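Local coordinates for protein CMP-sialic acid transporter 1 (Zea mays, PDB 6I1R) that probably transports CMP-sialic acid from the cytoplasm into the Golgi in exchange for CMP, which it binds here in an outward-facing state, at residues Leu191-Gln194 and Asn195-Tyr199; Val240-Leu243 and Gly244-Leu248; Tyr256-Asn259 and Ile260-Val263. The protein carries 5 engineered substitutions. All blocks are in the same frame, centred on the assembly; numbering follows the deposited sequence.

In the fold
The three contacts follow one another along the chain without nesting or crossing, and none closes a long loop: each joins side chains and backbone over one or two turns. Contact 1 lies in the opening turns of helix 191-216, contact 2 in the middle of helix 234-256, and contact 3 where the short linker after that helix enters helix 259-279. Contacts 1 and 2 touch through Y199, whose ring meets L248 and whose hydroxyl makes a weak hydrogen bond to the carbonyl of G247. At the C-terminal end of helix 234-256, L191 of contact 1 packs on Y256 of contact 3. Contacts 2 and 3 stay about 8 Å apart at their nearest atoms.

Contact 1 of 3, residues Leu191-Gln194 and Asn195-Tyr199; sequences LYWQ and NVQLY
The side chain of Q197 lies over one face of the W193 indole, one turn further along the helix. Its CG sits 3.8 Å from the centroid of the six-membered ring, a CH-pi contact almost on the ring normal, and the amide continues towards the five-membered ring with its plane turned only 17° from that of the indole. With CG beside its own backbone N (chi1 -59°) the extended chain is directed back towards the preceding turn, and NE2 donates to W193 O at 2.7 Å in a nearly straight bond. The same carbonyl takes the main-chain N of Q197 at 3.2 Å, from the opposite face of its plane. This i to i+4 pairing belongs to the first turns of helix 191-216, one of the membrane-spanning helices of the nucleotide-sugar transporter fold. An alanine in place of W193 would take away the surface on which Q197 is stacked and is likely to leave the amide held here mainly by its bond to the backbone carbonyl, and so freer to turn. V196 CG1 approaches the indole obliquely, 4.0 Å from W193 CZ3. Elsewhere, N195 OD1 is hydrogen-bonded to S251 of helix 234-256.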
loop_
_atom_site.group_PDB
_atom_site.type_symbol
_atom_site.label_atom_id
_atom_site.label_comp_id
_atom_site.label_asym_id
_atom_site.label_seq_id
_atom_site.Cartn_x
_atom_site.Cartn_y
_atom_site.Cartn_z
ATOM N N LEU B 191 7.119 13.477 34.334
ATOM C CA LEU B 191 6.889 12.651 33.146
ATOM C C LEU B 191 6.312 13.517 32.018
ATOM O O LEU B 191 6.715 13.390 30.860
ATOM C CB LEU B 191 5.930 11.510 33.508
ATOM C CG LEU B 191 5.572 10.552 32.370
ATOM C CD1 LEU B 191 6.818 9.887 31.803
ATOM C CD2 LEU B 191 4.576 9.500 32.835
ATOM N N TYR B 192 5.388 14.404 32.377
ATOM C CA TYR B 192 4.636 15.190 31.403
ATOM C C TYR B 192 5.526 16.275 30.781
ATOM O O TYR B 192 5.301 16.664 29.637
ATOM C CB TYR B 192 3.388 15.790 32.056
ATOM C CG TYR B 192 2.499 14.787 32.749
ATOM C CD1 TYR B 192 2.028 13.668 32.081
ATOM C CD2 TYR B 192 2.127 14.953 34.075
ATOM C CE1 TYR B 192 1.213 12.741 32.708
ATOM C CE2 TYR B 192 1.311 14.035 34.717
ATOM C CZ TYR B 192 0.852 12.923 34.031
ATOM O OH TYR B 192 0.049 12.012 34.654
ATOM N N TRP B 193 6.520 16.765 31.522
ATOM C CA TRP B 193 7.464 17.757 30.982
ATOM C C TRP B 193 8.515 17.059 30.109
ATOM O O TRP B 193 8.987 17.633 29.125
ATOM C CB TRP B 193 8.105 18.578 32.110
ATOM C CG TRP B 193 9.304 19.375 31.691
ATOM C CD1 TRP B 193 10.574 19.253 32.177
ATOM C CD2 TRP B 193 9.357 20.412 30.692
ATOM N NE1 TRP B 193 11.409 20.143 31.560
ATOM C CE2 TRP B 193 10.694 20.866 30.641
ATOM C CE3 TRP B 193 8.414 21.001 29.842
ATOM C CZ2 TRP B 193 11.102 21.878 29.774
ATOM C CZ3 TRP B 193 8.819 22.000 28.985
ATOM C CH2 TRP B 193 10.146 22.432 28.953
ATOM N N GLN B 194 8.881 15.831 30.468
ATOM C CA GLN B 194 9.829 15.053 29.670
ATOM C C GLN B 194 9.166 14.692 28.333
ATOM O O GLN B 194 9.772 14.845 27.268
ATOM C CB GLN B 194 10.302 13.829 30.458
ATOM C CG GLN B 194 11.160 14.193 31.665
ATOM C CD GLN B 194 11.580 12.998 32.485
ATOM O OE1 GLN B 194 10.784 12.112 32.786
ATOM N NE2 GLN B 194 12.845 12.975 32.876
ATOM N N ASN B 195 7.915 14.246 28.398
ATOM C CA ASN B 195 7.116 13.982 27.204
ATOM C C ASN B 195 7.051 15.237 26.325
ATOM O O ASN B 195 7.275 15.156 25.120
ATOM C CB ASN B 195 5.697 13.524 27.555
ATOM C CG ASN B 195 5.640 12.134 28.152
ATOM O OD1 ASN B 195 6.634 11.413 28.157
ATOM N ND2 ASN B 195 4.479 11.752 28.658
ATOM N N VAL B 196 6.747 16.386 26.929
ATOM C CA VAL B 196 6.514 17.622 26.161
ATOM C C VAL B 196 7.763 17.953 25.333
ATOM O O VAL B 196 7.637 18.332 24.171
ATOM C CB VAL B 196 6.096 18.797 27.070
ATOM C CG1 VAL B 196 6.326 20.149 26.408
ATOM C CG2 VAL B 196 4.647 18.671 27.518
ATOM N N GLN B 197 8.951 17.804 25.916
ATOM C CA GLN B 197 10.199 18.097 25.200
ATOM C C GLN B 197 10.442 17.026 24.131
ATOM O O GLN B 197 10.764 17.338 22.980
ATOM C CB GLN B 197 11.397 18.116 26.150
ATOM C CG GLN B 197 11.295 19.126 27.282
ATOM C CD GLN B 197 12.219 18.742 28.409
ATOM O OE1 GLN B 197 13.417 19.023 28.378
ATOM N NE2 GLN B 197 11.670 18.069 29.407
ATOM N N LEU B 198 10.297 15.769 24.539
ATOM C CA LEU B 198 10.527 14.620 23.663
ATOM C C LEU B 198 9.648 14.736 22.412
ATOM O O LEU B 198 10.149 14.666 21.290
ATOM C CB LEU B 198 10.216 13.339 24.444
ATOM C CG LEU B 198 10.428 12.026 23.690
ATOM C CD1 LEU B 198 11.888 11.849 23.296
ATOM C CD2 LEU B 198 9.956 10.844 24.525
ATOM N N TYR B 199 8.348 14.930 22.621
ATOM C CA TYR B 199 7.360 14.879 21.539
ATOM C C TYR B 199 7.324 16.198 20.755
ATOM O O TYR B 199 6.739 16.241 19.674
ATOM C CB TYR B 199 5.975 14.533 22.096
ATOM C CG TYR B 199 5.887 13.193 22.782
ATOM C CD1 TYR B 199 6.542 12.080 22.274
ATOM C CD2 TYR B 199 5.133 13.025 23.934
ATOM C CE1 TYR B 199 6.463 10.845 22.897
ATOM C CE2 TYR B 199 5.042 11.797 24.568
ATOM C CZ TYR B 199 5.707 10.702 24.046
ATOM O OH TYR B 199 5.624 9.486 24.658
#

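Contact 2 of 3, residues Val240-Leu243 and Gly244-Leu248; sequences VFNL and GSTGL
S245 lies with its CB and hydroxyl over the carbonyl of F241, one turn earlier in helix 234-256. Its OG is swung back beside its own backbone N (chi1 -59°) and donates to F241 O at 2.9 Å from well above the carbonyl plane. The main-chain N of S245 reaches F241 O as well, at 2.7 Å and nearly in line with the C=O bond, so two donors from one residue grip a single oxygen. Bonding back to the carbonyl one turn earlier is a common way for a serine in a membrane helix to use its hydroxyl.

T246 sits on a different side of the helix, beside N242. Its methyl CG2 is 3.9 Å from N242 ND2, the two side chains meeting at a slant, and its main-chain N makes a straight bond of 3.1 Å to N242 O. With chi1 at 54°, T246 OG1 stands between its own N and carbonyl carbon, 3.2 Å from N242 O, and is hydrogen-bonded to Q17 of helix 3-24. L13 of the same helix touches both N242 and T246.

G244 and G247 take part in the i to i+4 backbone bonding of the helix, G244 N to V240 O and G247 N to L243 O. On the side of helix 37-59, F241 meets the ring of F44 and L243 packs on I37; the L243 side chain is about 7 Å from the bound CMP.

The hydroxyls of S245 and T246 are thus accommodated within a helix predicted to span the membrane: S245 is satisfied by its own helix, whereas T246 offers a polar link to helix 3-24.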
loop_
_atom_site.group_PDB
_atom_site.type_symbol
_atom_site.label_atom_id
_atom_site.label_comp_id
_atom_site.label_asym_id
_atom_site.label_seq_id
_atom_site.Cartn_x
_atom_site.Cartn_y
_atom_site.Cartn_z
ATOM N N VAL B 240 -4.801 6.529 15.084
ATOM C CA VAL B 240 -4.031 7.724 15.458
ATOM C C VAL B 240 -4.063 7.863 16.985
ATOM O O VAL B 240 -3.023 8.077 17.613
ATOM C CB VAL B 240 -4.553 9.000 14.767
ATOM C CG1 VAL B 240 -3.961 10.262 15.379
ATOM C CG2 VAL B 240 -4.298 8.975 13.267
ATOM N N PHE B 241 -5.255 7.740 17.564
ATOM C CA PHE B 241 -5.411 7.787 19.017
ATOM C C PHE B 241 -4.715 6.577 19.650
ATOM O O PHE B 241 -3.988 6.719 20.632
ATOM C CB PHE B 241 -6.891 7.833 19.411
ATOM C CG PHE B 241 -7.641 9.072 18.987
ATOM C CD1 PHE B 241 -7.014 10.310 18.933
ATOM C CD2 PHE B 241 -8.991 9.006 18.672
ATOM C CE1 PHE B 241 -7.714 11.446 18.554
ATOM C CE2 PHE B 241 -9.689 10.143 18.292
ATOM C CZ PHE B 241 -9.049 11.360 18.234
ATOM N N ASN B 242 -4.930 5.400 19.070
ATOM C CA ASN B 242 -4.383 4.168 19.619
ATOM C C ASN B 242 -2.849 4.210 19.603
ATOM O O ASN B 242 -2.216 3.712 20.532
ATOM C CB ASN B 242 -4.889 2.933 18.870
ATOM C CG ASN B 242 -4.934 1.707 19.755
ATOM O OD1 ASN B 242 -5.751 0.817 19.542
ATOM N ND2 ASN B 242 -4.083 1.666 20.767
ATOM N N LEU B 243 -2.265 4.790 18.556
ATOM C CA LEU B 243 -0.806 4.893 18.421
ATOM C C LEU B 243 -0.270 5.947 19.400
ATOM O O LEU B 243 0.839 5.817 19.928
ATOM C CB LEU B 243 -0.465 5.251 16.969
ATOM C CG LEU B 243 1.021 5.325 16.617
ATOM C CD1 LEU B 243 1.769 4.093 17.107
ATOM C CD2 LEU B 243 1.208 5.495 15.117
ATOM N N GLY B 244 -1.062 6.989 19.628
ATOM C CA GLY B 244 -0.768 7.969 20.658
ATOM C C GLY B 244 -0.790 7.350 22.046
ATOM O O GLY B 244 0.137 7.538 22.834
ATOM N N SER B 245 -1.853 6.600 22.331
ATOM C CA SER B 245 -2.039 5.954 23.631
ATOM C C SER B 245 -0.816 5.099 23.978
ATOM O O SER B 245 -0.145 5.346 24.980
ATOM C CB SER B 245 -3.299 5.127 23.649
ATOM O OG SER B 245 -4.440 5.927 23.381
ATOM N N THR B 246 -0.522 4.117 23.131
ATOM C CA THR B 246 0.555 3.160 23.406
ATOM C C THR B 246 1.877 3.915 23.605
ATOM O O THR B 246 2.666 3.559 24.477
ATOM C CB THR B 246 0.654 2.094 22.306
ATOM O OG1 THR B 246 0.786 2.744 21.042
ATOM C CG2 THR B 246 -0.544 1.168 22.279
ATOM N N GLY B 247 2.089 4.971 22.821
ATOM C CA GLY B 247 3.302 5.783 22.906
ATOM C C GLY B 247 3.457 6.483 24.249
ATOM O O GLY B 247 4.582 6.700 24.702
ATOM N N LEU B 248 2.346 6.854 24.885
ATOM C CA LEU B 248 2.395 7.465 26.223
ATOM C C LEU B 248 2.761 6.395 27.260
ATOM O O LEU B 248 3.479 6.675 28.226
ATOM C CB LEU B 248 1.045 8.108 26.560
ATOM C CG LEU B 248 0.685 9.368 25.770
ATOM C CD1 LEU B 248 -0.722 9.833 26.115
ATOM C CD2 LEU B 248 1.690 10.483 26.019
#

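Contact 3 of 3, residues Tyr256-Asn259 and Ile260-Val263; sequences YSDN and IVKV
D258 caps the start of helix 259-279, its carboxylate accepting from the backbone N of V261. The bond from V261 N to D258 OD1 is 2.9 Å long and meets the oxygen nearly along its C-O axis. With chi1 at 51°, D258 CG stands between the backbone N and the carbonyl carbon, which turns OD1 towards the first turn; this is a classical aspartate N-cap. D258 O adds weak bonds from V261 N and K262 N, and the regular helical pattern is under way by V263 N to N259 O, 2.9 Å. The negative charge of D258 probably also suits the positive end of the helix dipole, and its other oxygen, OD2, faces R122 in a long, weak ion pair.

Van der Waals contacts surround the cap: V261 CG2 lies beside the two linker oxygens, D258 OD1 (3.3 Å) and S257 OG (3.5 Å). N259 and K262 run side by side in the same direction, with N259 OD1 3.7 Å from K262 CD.

The cap lies buried between several helices. Helix 160-186 binds N259 twice, through E181 to its backbone N and through the carbonyl of G177 to ND2; F116 of helix 108-118 packs against D258 and I260, L253 and M254 of helix 234-256 touch V261 and N259, and Y303 and F304 of helix 287-304 reach I260 and V261.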
loop_
_atom_site.group_PDB
_atom_site.type_symbol
_atom_site.label_atom_id
_atom_site.label_comp_id
_atom_site.label_asym_id
_atom_site.label_seq_id
_atom_site.Cartn_x
_atom_site.Cartn_y
_atom_site.Cartn_z
ATOM N N TYR B 256 9.292 4.749 34.694
ATOM C CA TYR B 256 9.064 3.953 35.905
ATOM C C TYR B 256 9.303 2.458 35.651
ATOM O O TYR B 256 8.951 1.631 36.495
ATOM C CB TYR B 256 7.644 4.195 36.423
ATOM C CG TYR B 256 7.354 5.639 36.744
ATOM C CD1 TYR B 256 6.891 6.504 35.767
ATOM C CD2 TYR B 256 7.568 6.149 38.014
ATOM C CE1 TYR B 256 6.625 7.833 36.048
ATOM C CE2 TYR B 256 7.312 7.479 38.311
ATOM C CZ TYR B 256 6.839 8.325 37.324
ATOM O OH TYR B 256 6.587 9.638 37.599
ATOM N N SER B 257 9.894 2.094 34.515
ATOM C CA SER B 257 10.183 0.686 34.253
ATOM C C SER B 257 11.465 0.572 33.421
ATOM O O SER B 257 12.423 1.284 33.693
ATOM C CB SER B 257 9.007 0.014 33.599
ATOM O OG SER B 257 9.159 -1.395 33.638
ATOM N N ASP B 258 11.493 -0.325 32.435
ATOM C CA ASP B 258 12.672 -0.486 31.588
ATOM C C ASP B 258 12.258 -1.005 30.207
ATOM O O ASP B 258 11.134 -1.468 30.015
ATOM C CB ASP B 258 13.696 -1.422 32.235
ATOM C CG ASP B 258 13.119 -2.745 32.704
ATOM O OD1 ASP B 258 12.406 -3.388 31.909
ATOM O OD2 ASP B 258 13.394 -3.124 33.862
ATOM N N ASN B 259 13.211 -0.941 29.276
ATOM C CA ASN B 259 13.027 -1.347 27.875
ATOM C C ASN B 259 12.663 -2.831 27.765
ATOM O O ASN B 259 11.972 -3.225 26.825
ATOM C CB ASN B 259 14.284 -1.097 27.035
ATOM C CG ASN B 259 14.150 0.092 26.112
ATOM O OD1 ASN B 259 13.453 0.023 25.102
ATOM N ND2 ASN B 259 14.824 1.181 26.444
ATOM N N ILE B 260 13.145 -3.652 28.690
ATOM C CA ILE B 260 12.938 -5.089 28.570
ATOM C C ILE B 260 11.464 -5.407 28.855
ATOM O O ILE B 260 10.890 -6.279 28.202
ATOM C CB ILE B 260 13.922 -5.873 29.463
ATOM C CG1 ILE B 260 15.367 -5.634 29.017
ATOM C CG2 ILE B 260 13.572 -7.355 29.477
ATOM C CD1 ILE B 260 16.411 -6.072 30.012
ATOM N N VAL B 261 10.840 -4.685 29.785
ATOM C CA VAL B 261 9.394 -4.823 30.003
ATOM C C VAL B 261 8.656 -4.366 28.736
ATOM O O VAL B 261 7.660 -4.978 28.343
ATOM C CB VAL B 261 8.917 -4.052 31.250
ATOM C CG1 VAL B 261 7.399 -3.958 31.318
ATOM C CG2 VAL B 261 9.462 -4.662 32.533
ATOM N N LYS B 262 9.137 -3.298 28.103
ATOM C CA LYS B 262 8.551 -2.832 26.846
ATOM C C LYS B 262 8.565 -3.982 25.832
ATOM O O LYS B 262 7.509 -4.394 25.361
ATOM C CB LYS B 262 9.300 -1.606 26.310
ATOM C CG LYS B 262 8.858 -1.102 24.939
ATOM C CD LYS B 262 9.821 -0.076 24.364
ATOM C CE LYS B 262 9.838 0.065 22.853
ATOM N NZ LYS B 262 9.355 -1.130 22.120
ATOM N N VAL B 263 9.750 -4.516 25.534
ATOM C CA VAL B 263 9.899 -5.487 24.434
ATOM C C VAL B 263 9.184 -6.802 24.778
ATOM O O VAL B 263 8.850 -7.557 23.868
ATOM C CB VAL B 263 11.372 -5.729 24.046
ATOM C CG1 VAL B 263 12.026 -4.468 23.500
ATOM C CG2 VAL B 263 12.196 -6.311 25.184
#